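Local coordinates for Sn-glycerol-3-phosphate ABC transporter substrate-binding protein UspB (Mycobacterium tuberculosis, PDB 4MFI) that probably captures glycerophosphocholine outside the membrane and delivers it to an ABC transporter for uptake into the cell, at residues Ala51-Leu56 against Val69-Ala74; Ile57-Asp62 against Pro333-Tyr338. All blocks are in the same frame, centred on the assembly; numbering follows the deposited sequence.

Contact 1 of 2, residues Ala51-Leu56 against Val69-Ala74; sequences AAEREL and VKLIDA
Leu71, on strand 69-73, meets Glu53 and Arg54 of helix 50-63 inside a beta-alpha-beta unit, in which strand 39-43 leads into the helix and the helix returns to strand 69-73, parallel to the first. The strand offers a single side chain to residues 51-56. Leu71 ends in a fork whose two methyls do all the touching: CD1 lies 3.8 Å from Glu53 OE1, while CD2 lies 3.9 Å from Arg54 CG and 4.0 Å from Glu53 CB. The CB of Leu71 points to the helix, and chi1 of -178° then lays CG along the strand toward Asp73, which brings the two methyls beside Glu53 and Arg54. Both helix side chains run across the leucine at roughly a right angle; Arg54 gives its aliphatic CG, Glu53 both CB and the carboxylate oxygen OE1. No hydrogen bond joins the two segments, and the pairing is one of van der Waals contact, with 128 Å² buried in all.

The glutamate is the unusual member, because its carboxylate is buried. Beyond CG its chain is extended (chi2 -179°), which brings the acid alongside the leucine methyls and within reach of its polar partners: OE1 bonds to His45 ND1, and OE2 to Tyr150 OH and Ser43 OG. Three hydrogen bonds thus hold the group in place, and they would help to offset the cost of burying a charge beside a methyl. Arg54 behaves differently. Its guanidinium folds back over its own helix, and Ala51 CA lies 3.4 Å from the guanidinium plane of Arg54, toward the rim of the group. Leu71 also packs on Ile57 one turn further along and on Phe41 of the adjoining strand, the helix-on-sheet packing of a beta-alpha-beta crossover in a periplasmic-binding-protein fold.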
ATOM      1  N   ALA A  51     -16.808  -9.892  -8.760  1.00 14.36           N
ATOM      2  CA  ALA A  51     -17.215 -11.291  -8.612  1.00 15.66           C
ATOM      3  C   ALA A  51     -16.795 -11.878  -7.261  1.00 14.49           C
ATOM      4  O   ALA A  51     -17.572 -12.583  -6.613  1.00 15.45           O
ATOM      5  CB  ALA A  51     -16.674 -12.141  -9.759  1.00 16.38           C
ATOM      6  N   ALA A  52     -15.568 -11.592  -6.836  1.00 13.95           N
ATOM      7  CA  ALA A  52     -15.092 -12.081  -5.545  1.00 12.51           C
ATOM      8  C   ALA A  52     -15.892 -11.456  -4.409  1.00 11.77           C
ATOM      9  O   ALA A  52     -16.206 -12.120  -3.422  1.00 12.38           O
ATOM     10  CB  ALA A  52     -13.616 -11.797  -5.380  1.00 13.60           C
ATOM     11  N   GLU A  53     -16.226 -10.175  -4.553  1.00 11.48           N
ATOM     12  CA  GLU A  53     -17.025  -9.486  -3.545  1.00 11.90           C
ATOM     13  C   GLU A  53     -18.446 -10.050  -3.461  1.00 12.13           C
ATOM     14  O   GLU A  53     -18.990 -10.219  -2.366  1.00 12.53           O
ATOM     15  CB  GLU A  53     -17.041  -7.980  -3.811  1.00 11.41           C
ATOM     16  CG  GLU A  53     -15.663  -7.346  -3.666  1.00 12.22           C
ATOM     17  CD  GLU A  53     -15.665  -5.851  -3.891  1.00 13.36           C
ATOM     18  OE1 GLU A  53     -16.340  -5.397  -4.841  1.00 15.26           O
ATOM     19  OE2 GLU A  53     -14.982  -5.127  -3.121  1.00 13.28           O
ATOM     20  N   ARG A  54     -19.051 -10.345  -4.607  1.00 12.54           N
ATOM     21  CA  ARG A  54     -20.374 -10.968  -4.599  1.00 13.56           C
ATOM     22  C   ARG A  54     -20.342 -12.344  -3.930  1.00 14.07           C
ATOM     23  O   ARG A  54     -21.288 -12.726  -3.240  1.00 14.83           O
ATOM     24  CB  ARG A  54     -20.951 -11.066  -6.009  1.00 16.05           C
ATOM     25  CG  ARG A  54     -21.378  -9.721  -6.577  1.00 18.55           C
ATOM     26  CD  ARG A  54     -22.127  -9.877  -7.893  1.00 22.97           C
ATOM     27  NE  ARG A  54     -21.323 -10.559  -8.905  1.00 26.78           N
ATOM     28  CZ  ARG A  54     -20.534  -9.936  -9.775  1.00 29.52           C
ATOM     29  NH1 ARG A  54     -20.441  -8.612  -9.764  1.00 30.17           N
ATOM     30  NH2 ARG A  54     -19.839 -10.638 -10.660  1.00 30.30           N
ATOM     31  N   GLU A  55     -19.252 -13.080  -4.125  1.00 13.12           N
ATOM     32  CA  GLU A  55     -19.099 -14.378  -3.478  1.00 13.02           C
ATOM     33  C   GLU A  55     -18.988 -14.216  -1.964  1.00 13.12           C
ATOM     34  O   GLU A  55     -19.611 -14.962  -1.206  1.00 13.47           O
ATOM     35  CB  GLU A  55     -17.884 -15.131  -4.043  1.00 12.00           C
ATOM     36  CG  GLU A  55     -17.468 -16.368  -3.239  1.00 13.97           C
ATOM     37  CD  GLU A  55     -18.505 -17.481  -3.233  1.00 15.00           C
ATOM     38  OE1 GLU A  55     -19.356 -17.526  -4.151  1.00 18.34           O
ATOM     39  OE2 GLU A  55     -18.460 -18.323  -2.303  1.00 15.85           O
ATOM     40  N   LEU A  56     -18.208 -13.235  -1.518  1.00 12.77           N
ATOM     41  CA  LEU A  56     -18.060 -12.995  -0.086  1.00 12.18           C
ATOM     42  C   LEU A  56     -19.388 -12.561   0.543  1.00 11.21           C
ATOM     43  O   LEU A  56     -19.720 -12.969   1.660  1.00 11.46           O
ATOM     44  CB  LEU A  56     -16.969 -11.958   0.176  1.00 13.03           C
ATOM     45  CG  LEU A  56     -15.555 -12.425  -0.176  1.00 14.71           C
ATOM     46  CD1 LEU A  56     -14.538 -11.314   0.042  1.00 18.07           C
ATOM     47  CD2 LEU A  56     -15.191 -13.670   0.630  1.00 17.84           C
ATOM     48  N   VAL A  69     -26.786  -7.646   2.101  1.00 16.08           N
ATOM     49  CA  VAL A  69     -25.812  -6.636   1.714  1.00 15.29           C
ATOM     50  C   VAL A  69     -26.031  -6.228   0.265  1.00 16.57           C
ATOM     51  O   VAL A  69     -26.252  -7.073  -0.606  1.00 19.39           O
ATOM     52  CB  VAL A  69     -24.369  -7.167   1.869  1.00 14.82           C
ATOM     53  CG1 VAL A  69     -23.361  -6.082   1.518  1.00 15.58           C
ATOM     54  CG2 VAL A  69     -24.133  -7.676   3.284  1.00 16.34           C
ATOM     55  N   LYS A  70     -25.984  -4.926   0.018  1.00 14.50           N
ATOM     56  CA  LYS A  70     -26.057  -4.392  -1.329  1.00 16.24           C
ATOM     57  C   LYS A  70     -24.662  -3.911  -1.725  1.00 15.60           C
ATOM     58  O   LYS A  70     -24.083  -3.049  -1.056  1.00 15.07           O
ATOM     59  CB  LYS A  70     -27.067  -3.243  -1.371  1.00 20.07           C
ATOM     60  CG  LYS A  70     -27.183  -2.528  -2.701  1.00 25.56           C
ATOM     61  CD  LYS A  70     -27.477  -3.470  -3.853  1.00 30.68           C
ATOM     62  CE  LYS A  70     -27.606  -2.688  -5.158  1.00 33.53           C
ATOM     63  NZ  LYS A  70     -27.800  -3.576  -6.343  1.00 35.62           N
ATOM     64  N   LEU A  71     -24.118  -4.495  -2.789  1.00 13.32           N
ATOM     65  CA  LEU A  71     -22.825  -4.076  -3.317  1.00 13.90           C
ATOM     66  C   LEU A  71     -23.035  -2.909  -4.268  1.00 14.54           C
ATOM     67  O   LEU A  71     -23.707  -3.040  -5.293  1.00 17.01           O
ATOM     68  CB  LEU A  71     -22.137  -5.235  -4.041  1.00 14.33           C
ATOM     69  CG  LEU A  71     -20.737  -4.955  -4.601  1.00 14.19           C
ATOM     70  CD1 LEU A  71     -19.768  -4.624  -3.478  1.00 14.99           C
ATOM     71  CD2 LEU A  71     -20.228  -6.143  -5.410  1.00 14.97           C
ATOM     72  N   ILE A  72     -22.475  -1.760  -3.908  1.00 14.41           N
ATOM     73  CA  ILE A  72     -22.632  -0.545  -4.687  1.00 16.45           C
ATOM     74  C   ILE A  72     -21.327  -0.242  -5.408  1.00 16.02           C
ATOM     75  O   ILE A  72     -20.276  -0.197  -4.774  1.00 15.94           O
ATOM     76  CB  ILE A  72     -22.955   0.647  -3.764  1.00 18.48           C
ATOM     77  CG1 ILE A  72     -24.215   0.374  -2.942  1.00 22.08           C
ATOM     78  CG2 ILE A  72     -23.099   1.929  -4.570  1.00 18.37           C
ATOM     79  CD1 ILE A  72     -25.445   0.227  -3.782  1.00 25.83           C
ATOM     80  N   ASP A  73     -21.386  -0.050  -6.726  1.00 18.58           N
ATOM     81  CA  ASP A  73     -20.226   0.438  -7.473  1.00 20.12           C
ATOM     82  C   ASP A  73     -20.069   1.926  -7.178  1.00 18.99           C
ATOM     83  O   ASP A  73     -20.760   2.768  -7.762  1.00 20.63           O
ATOM     84  CB  ASP A  73     -20.389   0.199  -8.978  1.00 25.35           C
ATOM     85  CG  ASP A  73     -19.096   0.437  -9.759  1.00 30.51           C
ATOM     86  OD1 ASP A  73     -18.171   1.093  -9.224  1.00 30.45           O
ATOM     87  OD2 ASP A  73     -19.005  -0.032 -10.916  1.00 34.99           O
ATOM     88  N   ALA A  74     -19.150   2.241  -6.275  1.00 16.81           N
ATOM     89  CA  ALA A  74     -19.010   3.597  -5.758  1.00 15.80           C
ATOM     90  C   ALA A  74     -17.921   4.387  -6.479  1.00 15.38           C
ATOM     91  O   ALA A  74     -17.616   5.522  -6.107  1.00 17.27           O
ATOM     92  CB  ALA A  74     -18.736   3.555  -4.256  1.00 14.30           C
TER

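Contact 2 of 2, residues Ile57-Asp62 against Pro333-Tyr338; sequences IGRFQD and PTNTAY
With CG anti to the carbonyl carbon (chi1 -63°) and the chain extended from there to NE, Arg59 reaches across to helix 333-343, where Tyr338, its CG anti to the backbone N, turns a ring face to meet it. The guanidinium is engaged in two ways. At its edge Arg59 NH1 gives a hydrogen bond to Asn335 OD1, 3.0 Å long and 157° at the hydrogen; the oxygen sits in the guanidinium plane and takes the donor nearly end-on to its carbonyl. Over the tyrosine the contact is cation-pi: Arg59 CZ is 4.3 Å from the Tyr338 ring centroid, and Arg59 NH2 approaches Tyr338 CD1 to 3.6 Å. The two planes are inclined by 39°, which makes this a tilted cover and not a parallel stack. Thr334 CG2 adds a looser touch on Arg59 NH1.

The helices run nearly antiparallel, their short axes 11.9 Å apart, a gap the long arginine spans. Asn335 ND2 bonds to Phe329 O, so its amide is fixed at both ends. Arg59 NE pairs with Glu55 OE2, and the positive charge is therefore probably shared between a carboxylate, an amide oxygen and a pi face.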
ATOM      1  N   ILE A  57     -20.155 -11.753  -0.184  1.00 10.67           N
ATOM      2  CA  ILE A  57     -21.478 -11.333   0.277  1.00 12.32           C
ATOM      3  C   ILE A  57     -22.413 -12.537   0.415  1.00 13.27           C
ATOM      4  O   ILE A  57     -23.174 -12.638   1.381  1.00 12.12           O
ATOM      5  CB  ILE A  57     -22.084 -10.265  -0.665  1.00 12.19           C
ATOM      6  CG1 ILE A  57     -21.389  -8.916  -0.451  1.00 13.66           C
ATOM      7  CG2 ILE A  57     -23.588 -10.119  -0.437  1.00 13.39           C
ATOM      8  CD1 ILE A  57     -21.733  -7.882  -1.506  1.00 12.99           C
ATOM      9  N   GLY A  58     -22.332 -13.460  -0.542  1.00 13.09           N
ATOM     10  CA  GLY A  58     -23.134 -14.670  -0.492  1.00 13.32           C
ATOM     11  C   GLY A  58     -22.791 -15.499   0.731  1.00 12.34           C
ATOM     12  O   GLY A  58     -23.683 -16.013   1.417  1.00 14.38           O
ATOM     13  N   ARG A  59     -21.495 -15.631   1.007  1.00 12.21           N
ATOM     14  CA  ARG A  59     -21.045 -16.361   2.191  1.00 11.09           C
ATOM     15  C   ARG A  59     -21.548 -15.682   3.463  1.00 11.18           C
ATOM     16  O   ARG A  59     -21.975 -16.352   4.407  1.00 12.67           O
ATOM     17  CB  ARG A  59     -19.515 -16.465   2.221  1.00 11.65           C
ATOM     18  CG  ARG A  59     -18.916 -17.246   1.055  1.00 12.23           C
ATOM     19  CD  ARG A  59     -17.391 -17.214   1.089  1.00 11.74           C
ATOM     20  NE  ARG A  59     -16.823 -17.975  -0.021  1.00 12.79           N
ATOM     21  CZ  ARG A  59     -15.553 -18.360  -0.102  1.00 14.48           C
ATOM     22  NH1 ARG A  59     -14.698 -18.054   0.866  1.00 13.81           N
ATOM     23  NH2 ARG A  59     -15.143 -19.067  -1.147  1.00 16.21           N
ATOM     24  N   PHE A  60     -21.507 -14.352   3.479  1.00 11.46           N
ATOM     25  CA  PHE A  60     -21.971 -13.595   4.636  1.00 10.89           C
ATOM     26  C   PHE A  60     -23.455 -13.828   4.891  1.00 11.48           C
ATOM     27  O   PHE A  60     -23.871 -14.098   6.024  1.00 12.47           O
ATOM     28  CB  PHE A  60     -21.693 -12.104   4.445  1.00  9.87           C
ATOM     29  CG  PHE A  60     -22.249 -11.243   5.536  1.00 10.31           C
ATOM     30  CD1 PHE A  60     -21.609 -11.160   6.762  1.00 10.05           C
ATOM     31  CD2 PHE A  60     -23.417 -10.517   5.336  1.00 11.71           C
ATOM     32  CE1 PHE A  60     -22.121 -10.363   7.770  1.00 10.28           C
ATOM     33  CE2 PHE A  60     -23.933  -9.712   6.339  1.00 12.05           C
ATOM     34  CZ  PHE A  60     -23.285  -9.638   7.563  1.00 12.29           C
ATOM     35  N   GLN A  61     -24.248 -13.733   3.830  1.00 12.35           N
ATOM     36  CA  GLN A  61     -25.691 -13.900   3.947  1.00 14.65           C
ATOM     37  C   GLN A  61     -26.079 -15.323   4.353  1.00 14.86           C
ATOM     38  O   GLN A  61     -27.118 -15.526   4.988  1.00 17.58           O
ATOM     39  CB  GLN A  61     -26.385 -13.462   2.657  1.00 14.99           C
ATOM     40  CG  GLN A  61     -26.243 -11.961   2.416  1.00 17.13           C
ATOM     41  CD  GLN A  61     -26.872 -11.481   1.124  1.00 19.73           C
ATOM     42  OE1 GLN A  61     -27.075 -10.282   0.937  1.00 19.01           O
ATOM     43  NE2 GLN A  61     -27.178 -12.409   0.224  1.00 23.17           N
ATOM     44  N   ASP A  62     -25.239 -16.302   4.018  1.00 14.77           N
ATOM     45  CA  ASP A  62     -25.448 -17.674   4.496  1.00 16.68           C
ATOM     46  C   ASP A  62     -25.248 -17.775   6.008  1.00 17.29           C
ATOM     47  O   ASP A  62     -25.982 -18.486   6.697  1.00 18.70           O
ATOM     48  CB  ASP A  62     -24.492 -18.653   3.808  1.00 19.03           C
ATOM     49  CG  ASP A  62     -24.878 -18.950   2.372  1.00 26.04           C
ATOM     50  OD1 ASP A  62     -23.996 -19.391   1.605  1.00 29.31           O
ATOM     51  OD2 ASP A  62     -26.059 -18.752   2.010  1.00 28.10           O
ATOM     52  N   PRO A 333     -10.093 -15.424   8.246  1.00  9.80           N
ATOM     53  CA  PRO A 333      -8.956 -16.083   7.584  1.00 10.01           C
ATOM     54  C   PRO A 333      -9.294 -16.777   6.261  1.00 10.37           C
ATOM     55  O   PRO A 333      -8.562 -16.611   5.281  1.00 11.76           O
ATOM     56  CB  PRO A 333      -8.488 -17.093   8.632  1.00 10.52           C
ATOM     57  CG  PRO A 333      -8.851 -16.456   9.926  1.00 10.27           C
ATOM     58  CD  PRO A 333     -10.162 -15.767   9.676  1.00 10.42           C
ATOM     59  N   THR A 334     -10.391 -17.524   6.236  1.00 11.33           N
ATOM     60  CA  THR A 334     -10.863 -18.184   5.021  1.00 14.21           C
ATOM     61  C   THR A 334     -11.136 -17.174   3.909  1.00 12.59           C
ATOM     62  O   THR A 334     -10.747 -17.362   2.750  1.00 13.27           O
ATOM     63  CB  THR A 334     -12.179 -18.942   5.312  1.00 19.31           C
ATOM     64  OG1 THR A 334     -11.921 -20.009   6.231  1.00 25.96           O
ATOM     65  CG2 THR A 334     -12.771 -19.515   4.046  1.00 22.95           C
ATOM     66  N   ASN A 335     -11.806 -16.091   4.270  1.00 10.53           N
ATOM     67  CA  ASN A 335     -12.293 -15.163   3.265  1.00  9.83           C
ATOM     68  C   ASN A 335     -11.223 -14.231   2.722  1.00  9.35           C
ATOM     69  O   ASN A 335     -11.235 -13.898   1.537  1.00  9.65           O
ATOM     70  CB  ASN A 335     -13.501 -14.399   3.799  1.00 10.42           C
ATOM     71  CG  ASN A 335     -14.705 -15.290   3.952  1.00 10.92           C
ATOM     72  OD1 ASN A 335     -14.840 -16.286   3.238  1.00 12.03           O
ATOM     73  ND2 ASN A 335     -15.587 -14.951   4.885  1.00 12.05           N
ATOM     74  N   THR A 336     -10.289 -13.809   3.570  1.00  9.54           N
ATOM     75  CA  THR A 336      -9.184 -13.007   3.058  1.00  9.08           C
ATOM     76  C   THR A 336      -8.264 -13.859   2.173  1.00 10.05           C
ATOM     77  O   THR A 336      -7.724 -13.370   1.184  1.00 10.63           O
ATOM     78  CB  THR A 336      -8.393 -12.280   4.180  1.00  7.63           C
ATOM     79  OG1 THR A 336      -7.525 -11.305   3.588  1.00  7.82           O
ATOM     80  CG2 THR A 336      -7.564 -13.254   5.013  1.00  9.46           C
ATOM     81  N   ALA A 337      -8.112 -15.136   2.512  1.00 10.45           N
ATOM     82  CA  ALA A 337      -7.357 -16.051   1.661  1.00 10.81           C
ATOM     83  C   ALA A 337      -8.011 -16.149   0.287  1.00 11.15           C
ATOM     84  O   ALA A 337      -7.337 -16.035  -0.740  1.00 11.68           O
ATOM     85  CB  ALA A 337      -7.254 -17.427   2.303  1.00 11.33           C
ATOM     86  N   TYR A 338      -9.328 -16.346   0.273  1.00 10.87           N
ATOM     87  CA  TYR A 338     -10.083 -16.384  -0.977  1.00 11.66           C
ATOM     88  C   TYR A 338      -9.930 -15.094  -1.784  1.00 10.55           C
ATOM     89  O   TYR A 338      -9.647 -15.133  -2.990  1.00 12.05           O
ATOM     90  CB  TYR A 338     -11.564 -16.671  -0.711  1.00 12.07           C
ATOM     91  CG  TYR A 338     -12.433 -16.488  -1.932  1.00 14.93           C
ATOM     92  CD1 TYR A 338     -12.473 -17.452  -2.932  1.00 16.99           C
ATOM     93  CD2 TYR A 338     -13.200 -15.339  -2.093  1.00 15.52           C
ATOM     94  CE1 TYR A 338     -13.260 -17.276  -4.055  1.00 18.27           C
ATOM     95  CE2 TYR A 338     -13.989 -15.155  -3.205  1.00 18.41           C
ATOM     96  CZ  TYR A 338     -14.016 -16.122  -4.185  1.00 19.46           C
ATOM     97  OH  TYR A 338     -14.802 -15.932  -5.295  1.00 22.82           O
TER

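In the fold
Helix 50-63 carries the first segment of both contacts: residues 51-56 rest on strand 69-73 in contact 1, and residues 57-62, the next in the chain, reach helix 333-343 in contact 2. The centres lie about 11 Å apart. Along the chain the segments alternate, 51-56, 57-62, 69-74, 333-338, with 270 residues between the two parts of contact 2. Side chains tie the contacts together: Gln61 OE1 probably accepts a hydrogen bond from Val69 N, Leu56 packs on Asn335 and Tyr338, and Glu55 on Tyr338. One helix is thus held between the sheet and a late helix, joining parts of the solute-binding protein that are distant in sequence.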